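Local coordinates for outer membrane protein assembly factor BamA (Haemophilus ducreyi, PDB 4K3C) that probably assembles and inserts beta-barrel proteins into the outer membrane as part of the Bam complex, at residues A[273-286]-A[292-304]. Sequence-based numbering, arbitrary orientation.
Sequences LRNVEREYTREKYV and PINPQNSHYDRIQ
Ile293 packs against both Val286 and the salt-bridged pair Arg278 and Glu283: its CG1 meets Val286 CG1, CD1 lies against the Glu283 carboxylate, and CG2 lies over one face of the Arg278 guanidinium. That guanidinium grips Glu283 side-on, NE and NH2 both donating to OE2, with NH2 at 2.6 Å from OE2; Tyr413 adds a cation-pi partner to Arg278. Further along, Glu277 CA lies over one face of the His299 ring, a CH-pi contact 3.7 Å from its centroid, and Ser298 OG and His299 ND1 share a hydrogen bond at the ring edge.

Tyr300 is the wedge of the contact. With CG anti to its own carbonyl carbon (chi1 -56°), the ring is inserted between residues 276-278 and helix 280-288. CH-pi contacts cover both faces, Val286 CG2 over the centre, 3.7 Å from the centroid, and Arg278 CB opposite at 4.0 Å; Val276 CG1 touches the edge.

Arg302 runs alongside Arg274, two like charges close together on exposed residues. Leu273 and Ile303 form an antiparallel hydrogen-bonded pair, Leu273 N to Ile303 O being 2.9 Å, where strands 260-274 and 303-317 meet. The loop linking these two strands of the Omp85-family barrel domain is thus folded back on itself around an apolar clasp on Tyr300, beside the buried Arg278-Glu283 pair.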
loop_
_atom_site.group_PDB
_atom_site.type_symbol
_atom_site.label_atom_id
_atom_site.label_comp_id
_atom_site.label_asym_id
_atom_site.label_seq_id
_atom_site.Cartn_x
_atom_site.Cartn_y
_atom_site.Cartn_z
ATOM N N LEU A 273 30.317 -7.215 1.122
ATOM C CA LEU A 273 30.654 -6.571 -0.145
ATOM C C LEU A 273 31.989 -7.036 -0.719
ATOM O O LEU A 273 32.985 -7.138 -0.005
ATOM C CB LEU A 273 30.601 -5.044 -0.019
ATOM C CG LEU A 273 29.182 -4.450 0.052
ATOM C CD1 LEU A 273 28.570 -4.549 1.446
ATOM C CD2 LEU A 273 29.135 -3.009 -0.471
ATOM N N ARG A 274 31.981 -7.334 -2.017
ATOM C CA ARG A 274 33.164 -7.768 -2.760
ATOM C C ARG A 274 33.276 -6.869 -4.001
ATOM O O ARG A 274 32.335 -6.116 -4.306
ATOM C CB ARG A 274 33.030 -9.243 -3.157
ATOM C CG ARG A 274 32.061 -9.518 -4.320
ATOM C CD ARG A 274 31.397 -10.898 -4.233
ATOM N NE ARG A 274 32.373 -11.984 -4.163
ATOM C CZ ARG A 274 32.124 -13.191 -3.655
ATOM N NH1 ARG A 274 30.921 -13.479 -3.160
ATOM N NH2 ARG A 274 33.084 -14.114 -3.639
ATOM N N ASN A 275 34.401 -6.961 -4.717
ATOM C CA ASN A 275 34.708 -6.018 -5.788
ATOM C C ASN A 275 34.946 -4.707 -5.046
ATOM O O ASN A 275 35.822 -4.648 -4.178
ATOM C CB ASN A 275 33.558 -5.958 -6.827
ATOM C CG ASN A 275 33.816 -4.994 -7.986
ATOM O OD1 ASN A 275 34.456 -3.957 -7.829
ATOM N ND2 ASN A 275 33.272 -5.326 -9.156
ATOM N N VAL A 276 34.128 -3.692 -5.331
ATOM C CA VAL A 276 34.305 -2.337 -4.794
ATOM C C VAL A 276 35.658 -1.788 -5.204
ATOM O O VAL A 276 36.649 -1.983 -4.492
ATOM C CB VAL A 276 34.199 -2.277 -3.268
ATOM C CG1 VAL A 276 33.956 -0.848 -2.845
ATOM C CG2 VAL A 276 33.072 -3.163 -2.771
ATOM N N GLU A 277 35.690 -1.083 -6.335
ATOM C CA GLU A 277 36.958 -0.793 -7.008
ATOM C C GLU A 277 37.720 0.381 -6.434
ATOM O O GLU A 277 38.636 0.898 -7.068
ATOM C CB GLU A 277 36.789 -0.663 -8.532
ATOM C CG GLU A 277 36.351 0.696 -9.050
ATOM C CD GLU A 277 37.322 1.245 -10.080
ATOM O OE1 GLU A 277 38.531 1.323 -9.771
ATOM O OE2 GLU A 277 36.878 1.592 -11.198
ATOM N N ARG A 278 37.349 0.774 -5.222
ATOM C CA ARG A 278 38.116 1.746 -4.443
ATOM C C ARG A 278 38.086 3.160 -5.003
ATOM O O ARG A 278 38.918 3.537 -5.826
ATOM C CB ARG A 278 39.563 1.282 -4.218
ATOM C CG ARG A 278 40.373 2.203 -3.320
ATOM C CD ARG A 278 41.753 1.637 -3.004
ATOM N NE ARG A 278 42.445 2.474 -2.028
ATOM C CZ ARG A 278 43.707 2.874 -2.136
ATOM N NH1 ARG A 278 44.444 2.505 -3.175
ATOM N NH2 ARG A 278 44.234 3.642 -1.197
ATOM N N GLU A 279 37.120 3.944 -4.538
ATOM C CA GLU A 279 37.097 5.358 -4.859
ATOM C C GLU A 279 37.105 6.257 -3.611
ATOM O O GLU A 279 37.020 5.790 -2.480
ATOM C CB GLU A 279 35.934 5.691 -5.803
ATOM C CG GLU A 279 34.578 5.782 -5.150
ATOM C CD GLU A 279 34.371 7.099 -4.443
ATOM O OE1 GLU A 279 34.170 7.070 -3.217
ATOM O OE2 GLU A 279 34.457 8.158 -5.098
ATOM N N TYR A 280 37.171 7.558 -3.857
ATOM C CA TYR A 280 37.475 8.562 -2.848
ATOM C C TYR A 280 36.532 8.633 -1.647
ATOM O O TYR A 280 36.956 8.394 -0.521
ATOM C CB TYR A 280 37.568 9.922 -3.531
ATOM C CG TYR A 280 37.779 11.051 -2.577
ATOM C CD1 TYR A 280 39.023 11.297 -2.045
ATOM C CD2 TYR A 280 36.731 11.885 -2.219
ATOM C CE1 TYR A 280 39.221 12.331 -1.175
ATOM C CE2 TYR A 280 36.921 12.928 -1.350
ATOM C CZ TYR A 280 38.170 13.143 -0.830
ATOM O OH TYR A 280 38.363 14.170 0.044
ATOM N N THR A 281 35.271 8.984 -1.887
ATOM C CA THR A 281 34.264 9.062 -0.829
ATOM C C THR A 281 34.039 7.722 -0.132
ATOM O O THR A 281 33.820 7.662 1.084
ATOM C CB THR A 281 32.940 9.536 -1.398
ATOM O OG1 THR A 281 33.041 10.930 -1.705
ATOM C CG2 THR A 281 31.796 9.308 -0.399
ATOM N N ARG A 282 34.090 6.644 -0.908
ATOM C CA ARG A 282 33.925 5.304 -0.355
ATOM C C ARG A 282 35.012 4.977 0.632
ATOM O O ARG A 282 34.733 4.415 1.682
ATOM C CB ARG A 282 33.959 4.264 -1.454
ATOM C CG ARG A 282 32.685 4.168 -2.225
ATOM C CD ARG A 282 32.836 3.078 -3.240
ATOM N NE ARG A 282 31.593 2.783 -3.925
ATOM C CZ ARG A 282 31.537 2.114 -5.064
ATOM N NH1 ARG A 282 32.666 1.685 -5.634
ATOM N NH2 ARG A 282 30.358 1.881 -5.624
ATOM N N GLU A 283 36.249 5.317 0.273
ATOM C CA GLU A 283 37.412 5.083 1.133
ATOM C C GLU A 283 37.184 5.684 2.516
ATOM O O GLU A 283 37.514 5.081 3.554
ATOM C CB GLU A 283 38.675 5.687 0.507
ATOM C CG GLU A 283 39.638 4.661 -0.065
ATOM C CD GLU A 283 40.977 4.730 0.588
ATOM O OE1 GLU A 283 41.018 5.172 1.751
ATOM O OE2 GLU A 283 41.986 4.363 -0.051
ATOM N N LYS A 284 36.592 6.873 2.504
ATOM C CA LYS A 284 36.298 7.614 3.710
ATOM C C LYS A 284 35.434 6.768 4.626
ATOM O O LYS A 284 35.554 6.853 5.845
ATOM C CB LYS A 284 35.582 8.900 3.329
ATOM C CG LYS A 284 35.730 10.001 4.316
ATOM C CD LYS A 284 35.485 11.321 3.625
ATOM C CE LYS A 284 36.468 11.536 2.497
ATOM N NZ LYS A 284 36.363 12.922 1.957
ATOM N N TYR A 285 34.577 5.946 4.019
ATOM C CA TYR A 285 33.732 5.004 4.752
ATOM C C TYR A 285 34.500 3.780 5.200
ATOM O O TYR A 285 34.332 3.294 6.318
ATOM C CB TYR A 285 32.576 4.505 3.890
ATOM C CG TYR A 285 31.873 3.338 4.538
ATOM C CD1 TYR A 285 31.213 3.497 5.750
ATOM C CD2 TYR A 285 31.887 2.075 3.963
ATOM C CE1 TYR A 285 30.565 2.446 6.361
ATOM C CE2 TYR A 285 31.241 1.005 4.577
ATOM C CZ TYR A 285 30.582 1.205 5.778
ATOM O OH TYR A 285 29.931 0.174 6.405
ATOM N N VAL A 286 35.299 3.255 4.284
ATOM C CA VAL A 286 36.105 2.090 4.556
ATOM C C VAL A 286 37.000 2.399 5.744
ATOM O O VAL A 286 37.067 1.618 6.697
ATOM C CB VAL A 286 36.938 1.711 3.326
ATOM C CG1 VAL A 286 38.136 0.838 3.720
ATOM C CG2 VAL A 286 36.059 1.021 2.298
ATOM N N PRO A 292 41.144 -2.678 6.608
ATOM C CA PRO A 292 42.416 -2.321 5.959
ATOM C C PRO A 292 42.273 -2.184 4.447
ATOM O O PRO A 292 41.263 -2.619 3.883
ATOM C CB PRO A 292 43.335 -3.507 6.291
ATOM C CG PRO A 292 42.561 -4.372 7.277
ATOM C CD PRO A 292 41.112 -4.093 7.001
ATOM N N ILE A 293 43.277 -1.588 3.804
ATOM C CA ILE A 293 43.245 -1.362 2.362
ATOM C C ILE A 293 44.511 -1.888 1.691
ATOM O O ILE A 293 44.440 -2.633 0.709
ATOM C CB ILE A 293 43.109 0.142 2.027
ATOM C CG1 ILE A 293 41.872 0.744 2.692
ATOM C CG2 ILE A 293 43.044 0.358 0.522
ATOM C CD1 ILE A 293 41.919 2.243 2.786
ATOM N N ASN A 294 45.658 -1.497 2.246
ATOM C CA ASN A 294 46.992 -1.754 1.681
ATOM C C ASN A 294 47.138 -1.562 0.163
ATOM O O ASN A 294 46.908 -2.486 -0.616
ATOM C CB ASN A 294 47.593 -3.095 2.169
ATOM N N PRO A 295 47.521 -0.415 -0.377
ATOM C CA PRO A 295 47.805 -0.506 -1.821
ATOM C C PRO A 295 48.817 -1.640 -2.009
ATOM O O PRO A 295 48.946 -2.430 -1.086
ATOM C CB PRO A 295 48.403 0.843 -2.157
ATOM C CG PRO A 295 48.817 1.416 -0.871
ATOM C CD PRO A 295 47.930 0.881 0.178
ATOM N N GLN A 296 49.638 -1.684 -3.049
ATOM C CA GLN A 296 49.327 -1.661 -4.485
ATOM C C GLN A 296 48.012 -2.340 -4.891
ATOM O O GLN A 296 47.707 -2.467 -6.078
ATOM C CB GLN A 296 50.488 -2.266 -5.285
ATOM N N ASN A 297 47.234 -2.761 -3.904
ATOM C CA ASN A 297 45.916 -3.313 -4.177
ATOM C C ASN A 297 44.956 -2.213 -4.606
ATOM O O ASN A 297 44.734 -1.245 -3.875
ATOM C CB ASN A 297 45.348 -4.028 -2.941
ATOM C CG ASN A 297 46.173 -5.241 -2.518
ATOM O OD1 ASN A 297 47.190 -5.576 -3.133
ATOM N ND2 ASN A 297 45.735 -5.901 -1.449
ATOM N N SER A 298 44.410 -2.344 -5.810
ATOM C CA SER A 298 43.169 -1.656 -6.119
ATOM C C SER A 298 42.131 -2.515 -5.425
ATOM O O SER A 298 42.433 -3.654 -5.054
ATOM C CB SER A 298 42.907 -1.600 -7.624
ATOM O OG SER A 298 42.687 -2.890 -8.164
ATOM N N HIS A 299 40.934 -1.975 -5.223
ATOM C CA HIS A 299 39.863 -2.701 -4.526
ATOM C C HIS A 299 40.134 -2.936 -3.036
ATOM O O HIS A 299 41.278 -2.886 -2.579
ATOM C CB HIS A 299 39.537 -4.015 -5.238
ATOM C CG HIS A 299 39.265 -3.849 -6.702
ATOM N ND1 HIS A 299 40.251 -3.537 -7.614
ATOM C CD2 HIS A 299 38.115 -3.942 -7.412
ATOM C CE1 HIS A 299 39.721 -3.447 -8.822
ATOM N NE2 HIS A 299 38.425 -3.686 -8.726
ATOM N N TYR A 300 39.073 -3.177 -2.273
ATOM C CA TYR A 300 39.216 -3.341 -0.833
ATOM C C TYR A 300 39.174 -4.791 -0.404
ATOM O O TYR A 300 38.475 -5.603 -1.007
ATOM C CB TYR A 300 38.099 -2.606 -0.102
ATOM C CG TYR A 300 38.007 -1.148 -0.436
ATOM C CD1 TYR A 300 38.923 -0.236 0.077
ATOM C CD2 TYR A 300 37.006 -0.677 -1.260
ATOM C CE1 TYR A 300 38.843 1.107 -0.236
ATOM C CE2 TYR A 300 36.913 0.654 -1.566
ATOM C CZ TYR A 300 37.834 1.535 -1.056
ATOM O OH TYR A 300 37.730 2.854 -1.376
ATOM N N ASP A 301 39.918 -5.108 0.651
ATOM C CA ASP A 301 39.726 -6.376 1.338
ATOM C C ASP A 301 38.286 -6.340 1.819
ATOM O O ASP A 301 37.894 -5.422 2.541
ATOM C CB ASP A 301 40.688 -6.521 2.523
ATOM C CG ASP A 301 42.151 -6.444 2.109
ATOM O OD1 ASP A 301 42.450 -6.675 0.918
ATOM O OD2 ASP A 301 43.004 -6.152 2.978
ATOM N N ARG A 302 37.507 -7.327 1.394
ATOM C CA ARG A 302 36.059 -7.332 1.566
ATOM C C ARG A 302 35.531 -6.812 2.912
ATOM O O ARG A 302 36.190 -6.905 3.945
ATOM C CB ARG A 302 35.492 -8.713 1.229
ATOM C CG ARG A 302 35.931 -9.220 -0.146
ATOM C CD ARG A 302 35.156 -10.465 -0.582
ATOM N NE ARG A 302 35.386 -11.623 0.280
ATOM C CZ ARG A 302 35.008 -12.862 -0.019
ATOM N NH1 ARG A 302 35.256 -13.860 0.823
ATOM N NH2 ARG A 302 34.385 -13.105 -1.165
ATOM N N ILE A 303 34.323 -6.263 2.849
ATOM C CA ILE A 303 33.714 -5.449 3.887
ATOM C C ILE A 303 32.486 -6.196 4.383
ATOM O O ILE A 303 31.767 -6.770 3.578
ATOM C CB ILE A 303 33.256 -4.119 3.241
ATOM C CG1 ILE A 303 34.450 -3.397 2.606
ATOM C CG2 ILE A 303 32.524 -3.234 4.232
ATOM C CD1 ILE A 303 34.073 -2.315 1.617
ATOM N N GLN A 304 32.245 -6.209 5.693
ATOM C CA GLN A 304 31.100 -6.934 6.279
ATOM C C GLN A 304 30.529 -6.125 7.435
ATOM O O GLN A 304 31.235 -5.300 8.002
ATOM C CB GLN A 304 31.514 -8.308 6.843
ATOM C CG GLN A 304 32.091 -9.317 5.864
ATOM C CD GLN A 304 31.993 -10.752 6.397
ATOM O OE1 GLN A 304 31.095 -11.057 7.176
ATOM N NE2 GLN A 304 32.914 -11.631 5.978
#